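Long-range contacts in autolysin E (Staphylococcus aureus, PDB 4PI8), which probably hydrolyses glycosidic bonds in the NAG-NAM chains of peptidoglycan, and is held here as a catalytic mutant bound to a NAG-NAM disaccharide: residues E61-S66 with V96-L101; N71-G76 with K213-K218; G78-R83 with V107-G112; K85-A90 with K158-G163. The protein carries 1 engineered substitution. All coordinates share one frame; numbering follows the deposited sequence.

Interaction 1: residues E61-S66 with V96-L101; sequences EKVPMS and VNVIYL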
loop_
_atom_site.group_PDB
_atom_site.type_symbol
_atom_site.label_atom_id
_atom_site.label_comp_id
_atom_site.label_asym_id
_atom_site.label_seq_id
_atom_site.Cartn_x
_atom_site.Cartn_y
_atom_site.Cartn_z
ATOM N N GLU A 61 0.879 -6.118 12.803
ATOM C CA GLU A 61 0.340 -6.039 14.169
ATOM C C GLU A 61 -0.823 -5.059 14.172
ATOM O O GLU A 61 -0.702 -3.879 13.757
ATOM C CB GLU A 61 1.368 -5.551 15.166
ATOM C CG GLU A 61 2.650 -6.359 15.412
ATOM C CD GLU A 61 2.465 -7.860 15.537
ATOM O OE1 GLU A 61 1.374 -8.349 15.919
ATOM O OE2 GLU A 61 3.467 -8.559 15.237
ATOM N N LYS A 62 -1.892 -5.515 14.766
ATOM C CA LYS A 62 -3.161 -4.794 14.827
ATOM C C LYS A 62 -3.112 -3.663 15.798
ATOM O O LYS A 62 -2.202 -3.605 16.669
ATOM C CB LYS A 62 -4.238 -5.729 15.189
ATOM C CG LYS A 62 -4.372 -6.863 14.180
ATOM C CD LYS A 62 -5.505 -7.814 14.502
ATOM C CE LYS A 62 -5.156 -8.664 15.717
ATOM N NZ LYS A 62 -6.231 -9.633 15.998
ATOM N N VAL A 63 -4.048 -2.737 15.648
ATOM C CA VAL A 63 -4.114 -1.595 16.529
ATOM C C VAL A 63 -5.515 -1.495 17.158
ATOM O O VAL A 63 -6.529 -1.881 16.562
ATOM C CB VAL A 63 -3.719 -0.255 15.881
ATOM C CG1 VAL A 63 -2.233 -0.241 15.603
ATOM C CG2 VAL A 63 -4.543 0.024 14.660
ATOM N N PRO A 64 -5.584 -0.955 18.382
ATOM C CA PRO A 64 -6.827 -0.829 19.109
ATOM C C PRO A 64 -7.610 0.376 18.666
ATOM O O PRO A 64 -7.553 1.443 19.262
ATOM C CB PRO A 64 -6.347 -0.723 20.575
ATOM C CG PRO A 64 -5.074 0.002 20.505
ATOM C CD PRO A 64 -4.424 -0.569 19.230
ATOM N N MET A 65 -8.355 0.185 17.597
ATOM C CA MET A 65 -9.229 1.204 17.007
ATOM C C MET A 65 -10.615 0.653 16.916
ATOM O O MET A 65 -10.844 -0.343 16.251
ATOM C CB MET A 65 -8.735 1.626 15.590
ATOM C CG MET A 65 -7.453 2.426 15.626
ATOM S SD MET A 65 -7.645 4.169 16.083
ATOM C CE MET A 65 -8.343 4.757 14.545
ATOM N N SER A 66 -11.569 1.305 17.546
ATOM C CA SER A 66 -12.953 0.916 17.428
ATOM C C SER A 66 -13.577 1.332 16.096
ATOM O O SER A 66 -13.005 2.182 15.368
ATOM C CB SER A 66 -13.786 1.580 18.520
ATOM O OG SER A 66 -13.810 2.984 18.310
ATOM N N VAL A 96 -4.059 -7.385 9.874
ATOM C CA VAL A 96 -3.489 -6.271 9.097
ATOM C C VAL A 96 -3.825 -4.985 9.850
ATOM O O VAL A 96 -5.009 -4.711 10.116
ATOM C CB VAL A 96 -4.092 -6.195 7.731
ATOM C CG1 VAL A 96 -3.554 -5.015 6.952
ATOM C CG2 VAL A 96 -3.785 -7.446 6.898
ATOM N N ASN A 97 -2.807 -4.216 10.185
ATOM C CA ASN A 97 -2.958 -2.919 10.923
ATOM C C ASN A 97 -4.007 -2.031 10.255
ATOM O O ASN A 97 -3.815 -1.692 9.086
ATOM C CB ASN A 97 -1.584 -2.297 11.017
ATOM C CG ASN A 97 -1.550 -0.971 11.725
ATOM O OD1 ASN A 97 -2.362 -0.074 11.448
ATOM N ND2 ASN A 97 -0.517 -0.732 12.492
ATOM N N VAL A 98 -5.069 -1.677 10.955
ATOM C CA VAL A 98 -6.172 -0.990 10.275
ATOM C C VAL A 98 -5.810 0.460 9.953
ATOM O O VAL A 98 -6.369 1.029 8.986
ATOM C CB VAL A 98 -7.507 -1.044 11.083
ATOM C CG1 VAL A 98 -7.469 -0.139 12.321
ATOM C CG2 VAL A 98 -8.695 -0.783 10.210
ATOM N N ILE A 99 -4.930 1.061 10.739
ATOM C CA ILE A 99 -4.506 2.424 10.405
ATOM C C ILE A 99 -3.695 2.426 9.095
ATOM O O ILE A 99 -3.850 3.312 8.242
ATOM C CB ILE A 99 -3.830 3.119 11.555
ATOM C CG1 ILE A 99 -4.835 3.473 12.658
ATOM C CG2 ILE A 99 -3.075 4.349 11.092
ATOM C CD1 ILE A 99 -4.237 3.975 13.946
ATOM N N TYR A 100 -2.808 1.442 8.939
ATOM C CA TYR A 100 -2.117 1.247 7.695
ATOM C C TYR A 100 -3.116 1.031 6.589
ATOM O O TYR A 100 -3.019 1.667 5.525
ATOM C CB TYR A 100 -1.149 0.047 7.814
ATOM C CG TYR A 100 -0.910 -0.585 6.474
ATOM C CD1 TYR A 100 -0.274 0.093 5.454
ATOM C CD2 TYR A 100 -1.459 -1.831 6.182
ATOM C CE1 TYR A 100 -0.183 -0.445 4.200
ATOM C CE2 TYR A 100 -1.350 -2.404 4.933
ATOM C CZ TYR A 100 -0.778 -1.673 3.932
ATOM O OH TYR A 100 -0.751 -2.214 2.656
ATOM N N LEU A 101 -4.110 0.161 6.787
ATOM C CA LEU A 101 -5.020 -0.195 5.719
ATOM C C LEU A 101 -5.810 1.031 5.239
ATOM O O LEU A 101 -5.940 1.273 4.015
ATOM C CB LEU A 101 -5.977 -1.294 6.156
ATOM C CG LEU A 101 -6.655 -2.102 5.088
ATOM C CD1 LEU A 101 -5.685 -2.844 4.181
ATOM C CD2 LEU A 101 -7.621 -3.043 5.785
#

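Interaction 2: residues N71-G76 with K213-K218; sequences NQLLKG and KQFGIK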
loop_
_atom_site.group_PDB
_atom_site.type_symbol
_atom_site.label_atom_id
_atom_site.label_comp_id
_atom_site.label_asym_id
_atom_site.label_seq_id
_atom_site.Cartn_x
_atom_site.Cartn_y
_atom_site.Cartn_z
ATOM N N ASN A 71 -14.227 5.163 11.688
ATOM C CA ASN A 71 -15.155 6.040 10.940
ATOM C C ASN A 71 -14.809 7.494 11.092
ATOM O O ASN A 71 -14.986 8.257 10.118
ATOM C CB ASN A 71 -16.586 5.746 11.269
ATOM C CG ASN A 71 -17.101 4.541 10.498
ATOM O OD1 ASN A 71 -16.723 4.323 9.342
ATOM N ND2 ASN A 71 -17.975 3.773 11.078
ATOM N N GLN A 72 -14.253 7.904 12.221
ATOM C CA GLN A 72 -13.740 9.301 12.323
ATOM C C GLN A 72 -12.669 9.560 11.330
ATOM O O GLN A 72 -12.689 10.611 10.629
ATOM C CB GLN A 72 -13.030 9.523 13.639
ATOM C CG GLN A 72 -13.886 9.894 14.778
ATOM C CD GLN A 72 -13.048 10.215 15.986
ATOM O OE1 GLN A 72 -12.206 11.186 15.992
ATOM N NE2 GLN A 72 -13.226 9.386 17.023
ATOM N N LEU A 73 -11.724 8.636 11.133
ATOM C CA LEU A 73 -10.702 8.796 10.101
ATOM C C LEU A 73 -11.279 8.879 8.740
ATOM O O LEU A 73 -10.699 9.500 7.903
ATOM C CB LEU A 73 -9.652 7.670 10.148
ATOM C CG LEU A 73 -8.710 7.615 11.328
ATOM C CD1 LEU A 73 -7.796 6.432 11.137
ATOM C CD2 LEU A 73 -7.897 8.913 11.390
ATOM N N LEU A 74 -12.357 8.155 8.439
ATOM C CA LEU A 74 -12.938 8.065 7.160
ATOM C C LEU A 74 -13.971 9.155 6.836
ATOM O O LEU A 74 -14.481 9.181 5.742
ATOM C CB LEU A 74 -13.564 6.686 6.962
ATOM C CG LEU A 74 -12.553 5.539 6.977
ATOM C CD1 LEU A 74 -13.295 4.231 6.958
ATOM C CD2 LEU A 74 -11.590 5.658 5.818
ATOM N N LYS A 75 -14.309 9.965 7.814
ATOM C CA LYS A 75 -15.272 11.078 7.597
ATOM C C LYS A 75 -14.734 12.017 6.514
ATOM O O LYS A 75 -13.558 12.422 6.511
ATOM C CB LYS A 75 -15.560 11.841 8.882
ATOM C CG LYS A 75 -16.859 12.638 8.838
ATOM C CD LYS A 75 -18.078 11.715 8.837
ATOM C CE LYS A 75 -19.396 12.444 8.719
ATOM N NZ LYS A 75 -20.460 11.432 8.970
ATOM N N GLY A 76 -15.580 12.316 5.535
ATOM C CA GLY A 76 -15.206 13.124 4.420
ATOM C C GLY A 76 -14.280 12.473 3.444
ATOM O O GLY A 76 -13.664 13.138 2.559
ATOM N N LYS A 213 -1.037 9.769 16.121
ATOM C CA LYS A 213 -0.972 10.872 17.094
ATOM C C LYS A 213 -2.366 11.382 17.404
ATOM O O LYS A 213 -2.584 11.924 18.541
ATOM C CB LYS A 213 -0.035 11.943 16.606
ATOM C CG LYS A 213 1.402 11.496 16.578
ATOM C CD LYS A 213 2.418 12.480 16.044
ATOM C CE LYS A 213 3.798 11.848 16.016
ATOM N NZ LYS A 213 4.890 12.740 15.628
ATOM N N GLN A 214 -3.333 11.231 16.532
ATOM C CA GLN A 214 -4.699 11.643 16.774
ATOM C C GLN A 214 -5.304 10.776 17.857
ATOM O O GLN A 214 -6.073 11.281 18.703
ATOM C CB GLN A 214 -5.552 11.584 15.501
ATOM C CG GLN A 214 -7.010 11.953 15.691
ATOM C CD GLN A 214 -7.779 12.110 14.444
ATOM O OE1 GLN A 214 -7.217 12.158 13.380
ATOM N NE2 GLN A 214 -9.053 12.245 14.567
ATOM N N PHE A 215 -5.033 9.467 17.880
ATOM C CA PHE A 215 -5.689 8.539 18.812
ATOM C C PHE A 215 -4.768 8.090 19.932
ATOM O O PHE A 215 -5.190 7.312 20.794
ATOM C CB PHE A 215 -6.295 7.385 18.012
ATOM C CG PHE A 215 -7.430 7.819 17.131
ATOM C CD1 PHE A 215 -8.672 8.162 17.670
ATOM C CD2 PHE A 215 -7.235 8.032 15.804
ATOM C CE1 PHE A 215 -9.695 8.596 16.817
ATOM C CE2 PHE A 215 -8.249 8.483 14.960
ATOM C CZ PHE A 215 -9.495 8.742 15.488
ATOM N N GLY A 216 -3.513 8.482 19.923
ATOM C CA GLY A 216 -2.589 8.096 20.979
ATOM C C GLY A 216 -2.186 6.643 20.894
ATOM O O GLY A 216 -2.046 5.934 21.917
ATOM N N ILE A 217 -1.986 6.164 19.678
ATOM C CA ILE A 217 -1.625 4.761 19.468
ATOM C C ILE A 217 -0.116 4.548 19.634
ATOM O O ILE A 217 0.712 5.308 19.138
ATOM C CB ILE A 217 -2.071 4.308 18.042
ATOM C CG1 ILE A 217 -3.555 4.588 17.756
ATOM C CG2 ILE A 217 -1.787 2.824 17.837
ATOM C CD1 ILE A 217 -4.549 3.911 18.658
ATOM N N LYS A 218 0.240 3.449 20.280
ATOM C CA LYS A 218 1.649 3.076 20.426
ATOM C C LYS A 218 2.177 2.334 19.197
ATOM O O LYS A 218 1.542 1.406 18.736
ATOM C CB LYS A 218 1.810 2.175 21.655
ATOM C CG LYS A 218 3.224 2.206 22.219
ATOM C CD LYS A 218 3.648 0.949 22.980
ATOM C CE LYS A 218 5.122 1.043 23.400
ATOM N NZ LYS A 218 5.999 1.391 22.236
HETATM O O HOH W 1 -10.622 12.828 11.774
#

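Interaction 3: residues G78-R83 with V107-G112; sequences GILENR and VATGNG. Engineered in segment 107-112: Ala108 (natural residue Glu).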
loop_
_atom_site.group_PDB
_atom_site.type_symbol
_atom_site.label_atom_id
_atom_site.label_comp_id
_atom_site.label_asym_id
_atom_site.label_seq_id
_atom_site.Cartn_x
_atom_site.Cartn_y
_atom_site.Cartn_z
ATOM N N GLY A 78 -15.124 10.328 0.835
ATOM C CA GLY A 78 -15.708 9.815 -0.348
ATOM C C GLY A 78 -16.346 8.446 -0.228
ATOM O O GLY A 78 -17.114 8.201 0.714
ATOM N N ILE A 79 -16.030 7.589 -1.152
ATOM C CA ILE A 79 -16.529 6.223 -1.164
ATOM C C ILE A 79 -16.107 5.419 0.070
ATOM O O ILE A 79 -16.713 4.414 0.367
ATOM C CB ILE A 79 -16.156 5.515 -2.460
ATOM C CG1 ILE A 79 -16.985 4.281 -2.695
ATOM C CG2 ILE A 79 -14.652 5.184 -2.552
ATOM C CD1 ILE A 79 -16.935 3.799 -4.123
ATOM N N LEU A 80 -15.084 5.868 0.779
ATOM C CA LEU A 80 -14.626 5.157 1.978
ATOM C C LEU A 80 -15.346 5.582 3.242
ATOM O O LEU A 80 -15.264 4.900 4.277
ATOM C CB LEU A 80 -13.087 5.307 2.124
ATOM C CG LEU A 80 -12.303 4.805 0.955
ATOM C CD1 LEU A 80 -10.799 5.132 1.201
ATOM C CD2 LEU A 80 -12.559 3.377 0.573
ATOM N N GLU A 81 -16.040 6.715 3.229
ATOM C CA GLU A 81 -16.731 7.210 4.375
ATOM C C GLU A 81 -17.730 6.184 4.898
ATOM O O GLU A 81 -18.455 5.531 4.130
ATOM C CB GLU A 81 -17.444 8.532 4.041
ATOM C CG GLU A 81 -18.202 9.149 5.207
ATOM C CD GLU A 81 -18.797 10.494 4.828
ATOM O OE1 GLU A 81 -19.800 10.501 4.118
ATOM O OE2 GLU A 81 -18.181 11.516 5.137
ATOM N N ASN A 82 -17.749 6.016 6.226
ATOM C CA ASN A 82 -18.670 5.160 6.904
ATOM C C ASN A 82 -18.482 3.706 6.531
ATOM O O ASN A 82 -19.409 2.903 6.637
ATOM C CB ASN A 82 -20.148 5.665 6.753
ATOM C CG ASN A 82 -20.488 6.764 7.764
ATOM O OD1 ASN A 82 -21.271 7.681 7.482
ATOM N ND2 ASN A 82 -19.801 6.753 8.895
ATOM N N ARG A 83 -17.262 3.299 6.138
ATOM C CA ARG A 83 -16.941 1.884 5.883
ATOM C C ARG A 83 -15.950 1.329 6.950
ATOM O O ARG A 83 -15.342 0.257 6.750
ATOM C CB ARG A 83 -16.392 1.608 4.486
ATOM C CG ARG A 83 -17.476 2.067 3.462
ATOM C CD ARG A 83 -17.167 1.572 2.075
ATOM N NE ARG A 83 -18.119 2.118 1.110
ATOM C CZ ARG A 83 -19.265 1.543 0.798
ATOM N NH1 ARG A 83 -19.631 0.417 1.330
ATOM N NH2 ARG A 83 -20.105 2.193 -0.011
ATOM N N VAL A 107 -4.402 6.981 0.179
ATOM C CA VAL A 107 -3.399 7.319 -0.865
ATOM C C VAL A 107 -3.817 6.772 -2.197
ATOM O O VAL A 107 -3.772 7.518 -3.245
ATOM C CB VAL A 107 -2.005 6.820 -0.398
ATOM C CG1 VAL A 107 -0.936 6.831 -1.536
ATOM C CG2 VAL A 107 -1.578 7.632 0.821
ATOM N N ALA A 108 -4.224 5.540 -2.283
ATOM C CA ALA A 108 -4.532 4.881 -3.541
ATOM C C ALA A 108 -5.825 5.391 -4.207
ATOM O O ALA A 108 -5.987 5.146 -5.404
ATOM C CB ALA A 108 -4.635 3.417 -3.365
ATOM N N THR A 109 -6.721 5.998 -3.468
ATOM C CA THR A 109 -8.018 6.404 -4.003
ATOM C C THR A 109 -8.190 7.909 -4.034
ATOM O O THR A 109 -9.308 8.418 -4.218
ATOM C CB THR A 109 -9.171 5.808 -3.154
ATOM O OG1 THR A 109 -9.156 6.302 -1.819
ATOM C CG2 THR A 109 -9.149 4.310 -3.217
ATOM N N GLY A 110 -7.142 8.676 -3.696
ATOM C CA GLY A 110 -7.326 10.103 -3.656
ATOM C C GLY A 110 -8.261 10.524 -2.588
ATOM O O GLY A 110 -9.237 11.242 -2.803
ATOM N N ASN A 111 -8.027 10.075 -1.371
ATOM C CA ASN A 111 -8.886 10.363 -0.218
ATOM C C ASN A 111 -10.313 9.905 -0.432
ATOM O O ASN A 111 -11.251 10.506 0.052
ATOM C CB ASN A 111 -8.829 11.823 0.195
ATOM C CG ASN A 111 -7.688 12.098 1.132
ATOM O OD1 ASN A 111 -7.252 11.238 1.899
ATOM N ND2 ASN A 111 -7.120 13.300 1.014
ATOM N N GLY A 112 -10.453 8.814 -1.114
ATOM C CA GLY A 112 -11.756 8.216 -1.434
ATOM C C GLY A 112 -12.559 8.917 -2.485
ATOM O O GLY A 112 -13.674 8.495 -2.814
#

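Interaction 4: residues K85-A90 with K158-G163; sequences KVFLEA and KAIIGG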
loop_
_atom_site.group_PDB
_atom_site.type_symbol
_atom_site.label_atom_id
_atom_site.label_comp_id
_atom_site.label_asym_id
_atom_site.label_seq_id
_atom_site.Cartn_x
_atom_site.Cartn_y
_atom_site.Cartn_z
ATOM N N LYS A 85 -16.545 -0.290 9.715
ATOM C CA LYS A 85 -16.861 -1.655 10.127
ATOM C C LYS A 85 -16.105 -2.665 9.317
ATOM O O LYS A 85 -15.621 -3.682 9.824
ATOM C CB LYS A 85 -18.389 -1.910 9.973
ATOM C CG LYS A 85 -18.936 -3.340 9.908
ATOM C CD LYS A 85 -20.177 -3.616 9.063
ATOM C CE LYS A 85 -20.828 -4.937 9.467
ATOM N NZ LYS A 85 -22.290 -4.857 9.712
ATOM N N VAL A 86 -16.036 -2.426 7.996
ATOM C CA VAL A 86 -15.444 -3.384 7.099
ATOM C C VAL A 86 -13.892 -3.364 7.129
ATOM O O VAL A 86 -13.231 -4.379 7.049
ATOM C CB VAL A 86 -16.012 -3.179 5.701
ATOM C CG1 VAL A 86 -15.375 -4.102 4.755
ATOM C CG2 VAL A 86 -17.535 -3.437 5.739
ATOM N N PHE A 87 -13.341 -2.158 7.262
ATOM C CA PHE A 87 -11.896 -2.074 7.508
ATOM C C PHE A 87 -11.477 -2.890 8.744
ATOM O O PHE A 87 -10.441 -3.539 8.761
ATOM C CB PHE A 87 -11.445 -0.623 7.648
ATOM C CG PHE A 87 -11.206 0.082 6.328
ATOM C CD1 PHE A 87 -10.012 -0.060 5.679
ATOM C CD2 PHE A 87 -12.189 0.818 5.679
ATOM C CE1 PHE A 87 -9.698 0.600 4.493
ATOM C CE2 PHE A 87 -11.893 1.436 4.482
ATOM C CZ PHE A 87 -10.656 1.338 3.866
ATOM N N LEU A 88 -12.318 -2.862 9.795
ATOM C CA LEU A 88 -12.037 -3.632 11.000
ATOM C C LEU A 88 -12.275 -5.131 10.820
ATOM O O LEU A 88 -11.506 -5.933 11.370
ATOM C CB LEU A 88 -12.833 -3.089 12.192
ATOM C CG LEU A 88 -12.156 -1.827 12.736
ATOM C CD1 LEU A 88 -13.097 -1.150 13.741
ATOM C CD2 LEU A 88 -10.803 -2.028 13.355
ATOM N N GLU A 89 -13.278 -5.499 10.033
ATOM C CA GLU A 89 -13.436 -6.900 9.632
ATOM C C GLU A 89 -12.121 -7.367 9.010
ATOM O O GLU A 89 -11.617 -8.457 9.324
ATOM C CB GLU A 89 -14.550 -7.002 8.625
ATOM C CG GLU A 89 -15.210 -8.318 8.447
ATOM C CD GLU A 89 -16.597 -8.062 7.860
ATOM O OE1 GLU A 89 -16.747 -7.108 7.067
ATOM O OE2 GLU A 89 -17.554 -8.733 8.242
ATOM N N ALA A 90 -11.578 -6.553 8.073
ATOM C CA ALA A 90 -10.312 -6.941 7.426
ATOM C C ALA A 90 -9.158 -7.038 8.423
ATOM O O ALA A 90 -8.343 -7.971 8.377
ATOM C CB ALA A 90 -9.995 -5.907 6.351
ATOM N N LYS A 158 -16.283 -5.542 -0.661
ATOM C CA LYS A 158 -15.518 -6.664 -1.160
ATOM C C LYS A 158 -14.071 -6.214 -1.552
ATOM O O LYS A 158 -13.114 -6.968 -1.341
ATOM C CB LYS A 158 -16.127 -7.362 -2.362
ATOM C CG LYS A 158 -17.338 -8.177 -1.940
ATOM C CD LYS A 158 -18.161 -8.526 -3.162
ATOM C CE LYS A 158 -19.324 -9.426 -2.745
ATOM N NZ LYS A 158 -18.869 -10.795 -2.367
ATOM N N ALA A 159 -13.932 -4.988 -2.051
ATOM C CA ALA A 159 -12.583 -4.444 -2.369
ATOM C C ALA A 159 -11.781 -4.157 -1.108
ATOM O O ALA A 159 -10.545 -4.341 -1.138
ATOM C CB ALA A 159 -12.725 -3.214 -3.188
ATOM N N ILE A 160 -12.440 -3.791 -0.016
ATOM C CA ILE A 160 -11.706 -3.555 1.253
ATOM C C ILE A 160 -11.193 -4.890 1.797
ATOM O O ILE A 160 -10.019 -5.093 2.103
ATOM C CB ILE A 160 -12.616 -2.861 2.273
ATOM C CG1 ILE A 160 -12.898 -1.442 1.793
ATOM C CG2 ILE A 160 -11.916 -2.800 3.634
ATOM C CD1 ILE A 160 -14.090 -0.767 2.465
ATOM N N ILE A 161 -12.076 -5.875 1.944
ATOM C CA ILE A 161 -11.699 -7.189 2.457
ATOM C C ILE A 161 -10.680 -7.812 1.542
ATOM O O ILE A 161 -9.699 -8.415 2.034
ATOM C CB ILE A 161 -12.929 -8.154 2.621
ATOM C CG1 ILE A 161 -13.916 -7.610 3.623
ATOM C CG2 ILE A 161 -12.494 -9.597 2.941
ATOM C CD1 ILE A 161 -13.398 -7.395 4.984
ATOM N N GLY A 162 -10.949 -7.788 0.236
ATOM C CA GLY A 162 -10.061 -8.470 -0.693
ATOM C C GLY A 162 -8.662 -7.816 -0.771
ATOM O O GLY A 162 -7.676 -8.533 -0.941
ATOM N N GLY A 163 -8.596 -6.499 -0.675
ATOM C CA GLY A 163 -7.341 -5.826 -0.659
ATOM C C GLY A 163 -6.535 -6.283 0.526
ATOM O O GLY A 163 -5.348 -6.586 0.395
#

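Interaction 1: residues E61-S66 with V96-L101
Lys62 and Asn97 bring the two backbones closest, CA to CA 4.3 Å, where the CA 61-to-65 direction lies 46° from that of CA 96 to 99, the lead-in to helix 98-108. Asn97 is the N-cap of that helix. Its CG stands anti to the backbone N (chi1 180°), which turns the carboxamide back over the first helical turn. There OD1 accepts from Tyr100 N at 3.0 Å along a nearly straight bond (168°), the donor lying above the carbonyl plane, and takes a weak bond from Ile99 N. The other end of the amide is used as well: ND2 bonds to Tyr212 OH of helix 200-215, while Val63 CG1 rests 3.6 Å from Asn97 ND2. The second branch of Val63 reaches the helix itself, with CG2 3.7 Å from Val98 CG1 and 4.0 Å from Ile99 CG1. Met65, bent at chi2 and chi3, crosses Ile99 at about a right angle, its CG 3.9 Å from Ile99 CD1. One glutamine of helix 84-94 ties the two backbones together, since Gln91 OE1 bonds to both Val63 N and Val98 N. The inward-facing Val63 and Met65 therefore fit the loop to the helix start by apolar contact, while the polar capping amide is satisfied by the helix's own N-H groups and by Tyr212.

Interaction 2: residues N71-G76 with K213-K218
Gln72 O and Gln214 NE2 are joined through one water, which donates to Gln72 O at 3.2 Å and accepts from Gln214 NE2 at 3.3 Å. Both bonds are rather long, and they are the hydrogen-bonded link between segments that have no direct one. The side-chain amides also come near each other, Gln72 OE1 lying 3.6 Å from Gln214 NE2 with the two planes 56° apart. Gln72 has a second conformer, however, so the position of its amide is less certain than that of its backbone carbonyl.

Apart from the water, the contact is made by the ring of Phe215. With chi1 at -67° the ring swings away from the carbonyl carbon, its outer rim toward helix 67-74. Leu73 CD2 meets that rim near the ring plane, 3.6 Å from Phe215 CE2, the two side chains running antiparallel alongside one another. In the conformer described, the Gln72 amide reaches the rim on the other side of CZ, with NE2 3.6 Å from Phe215 CE1. The contact thus joins the last turns of two helices far apart in sequence, 67-74 and 200-215. Gly216 ends the second of them with a positive phi of 73°, and the chain departs toward Ile217, which packs on Ile99 of helix 98-108. One face of the Phe215 ring carries Gln214 CG, 3.8 Å above the plane and offset toward the rim. Leu73 also touches Ser211.

Interaction 3: residues G78-R83 with V107-G112
Leu80 reaches Thr109 because its CG lies anti to the carbonyl carbon (chi1 -58°), while chi1 of 64° sets Thr109 OG1 between its own backbone N and carbonyl carbon; Leu80 CD1 then comes 3.6 Å from Thr109 OG1. Thr109 OG1 accepts from Gly112 N at 2.9 Å, an ST motif, and it also bonds to Ala105 O one turn back. The motif closes the turn that leaves helix 98-108, directly after the engineered Ala108, which replaces a glutamate and probably marks the catalytic position.

Held in this way, Gly112 offers its carbonyl to the loop 78-83. Ile79 N donates to Gly112 O at 3.0 Å with an angle of 159° at the hydrogen, the donor tilted from the carbonyl plane. A C-H...O contact reaches the same oxygen, with Gly78 CA 3.5 Å from Gly112 O. The backbones are close here: Gly78 CA and Gly112 CA lie 4.4 Å apart.

Farther along the loop, a type II turn from Leu80 to Arg83 brings the arginine back to Ile79. Arg83 NH1 pairs with Asp157 at the start of helix 156-172, and Arg83 NE, with its partner in the guanidinium plane, donates to Ile79 O at 2.8 Å.

Interaction 4: residues K85-A90 with K158-G163
Ile160 lays its CG2 methyl over the face of the Phe87 ring, 3.9 Å from the centroid and 9° off the normal, a CH-pi contact close to the ring centre. The other branch runs out to the rim, where CD1 lies 3.7 Å from Phe87 CE2. The two branches can divide the ring because chi1 of -69° sets Ile160 CG1 anti to the carbonyl carbon and leaves CG2 anti to the backbone N. Val86 CG1 fits between two isoleucines, 3.9 Å from Ile160 CG2 and 3.8 Å from Ile161 CD1.

Ile161 works mainly through that end methyl. Its CD1 presses on the opposing helix backbone, 3.7 Å from both Val86 O and Ala90 N, which form the helix's own i to i+4 hydrogen bond, Ala90 N to Val86 O. Glu89 CB touches the same methyl from one side.

The segments run in the same sense, their axes 8.7 Å apart at closest and crossing at -22°. The pair belongs to the helical core of a lysozyme-clan domain, and helix 156-172 continues to Phe166 and Tyr171 in the glycan pocket.

In the next layer, Phe87 touches Val98, Leu101 and Val102 of helix 98-108, together with Leu74 of helix 67-74. Ile160 is packed by Phe130 and Arg83. Ala90, on helix 84-94, meets Ala164, one turn beyond Ile160 on helix 156-172.

Interactions 1 and 4 are buried, interaction 3 is partly so, and interaction 2 lies at the surface. Their chemistry differs: interaction 4 rests on apolar side chains without cross-segment hydrogen bonds, interaction 1 combines apolar packing with a capped helix start, interaction 3 depends on a backbone hydrogen bond from a short 3-10 segment to the turn after helix 98-108, and interaction 2 sets the rim of Phe215 against Leu73 beside a water bridge. Helix 98-108 supplies its start to interaction 1 and its end to interaction 3, and Phe87 of interaction 4 packs on its first half. Met65 carries interaction 1 into interaction 2, reaching Phe215 and Leu73. Leu74 touches Phe87, Arg83 touches Ile160, and Glu81 probably bonds to Gly76.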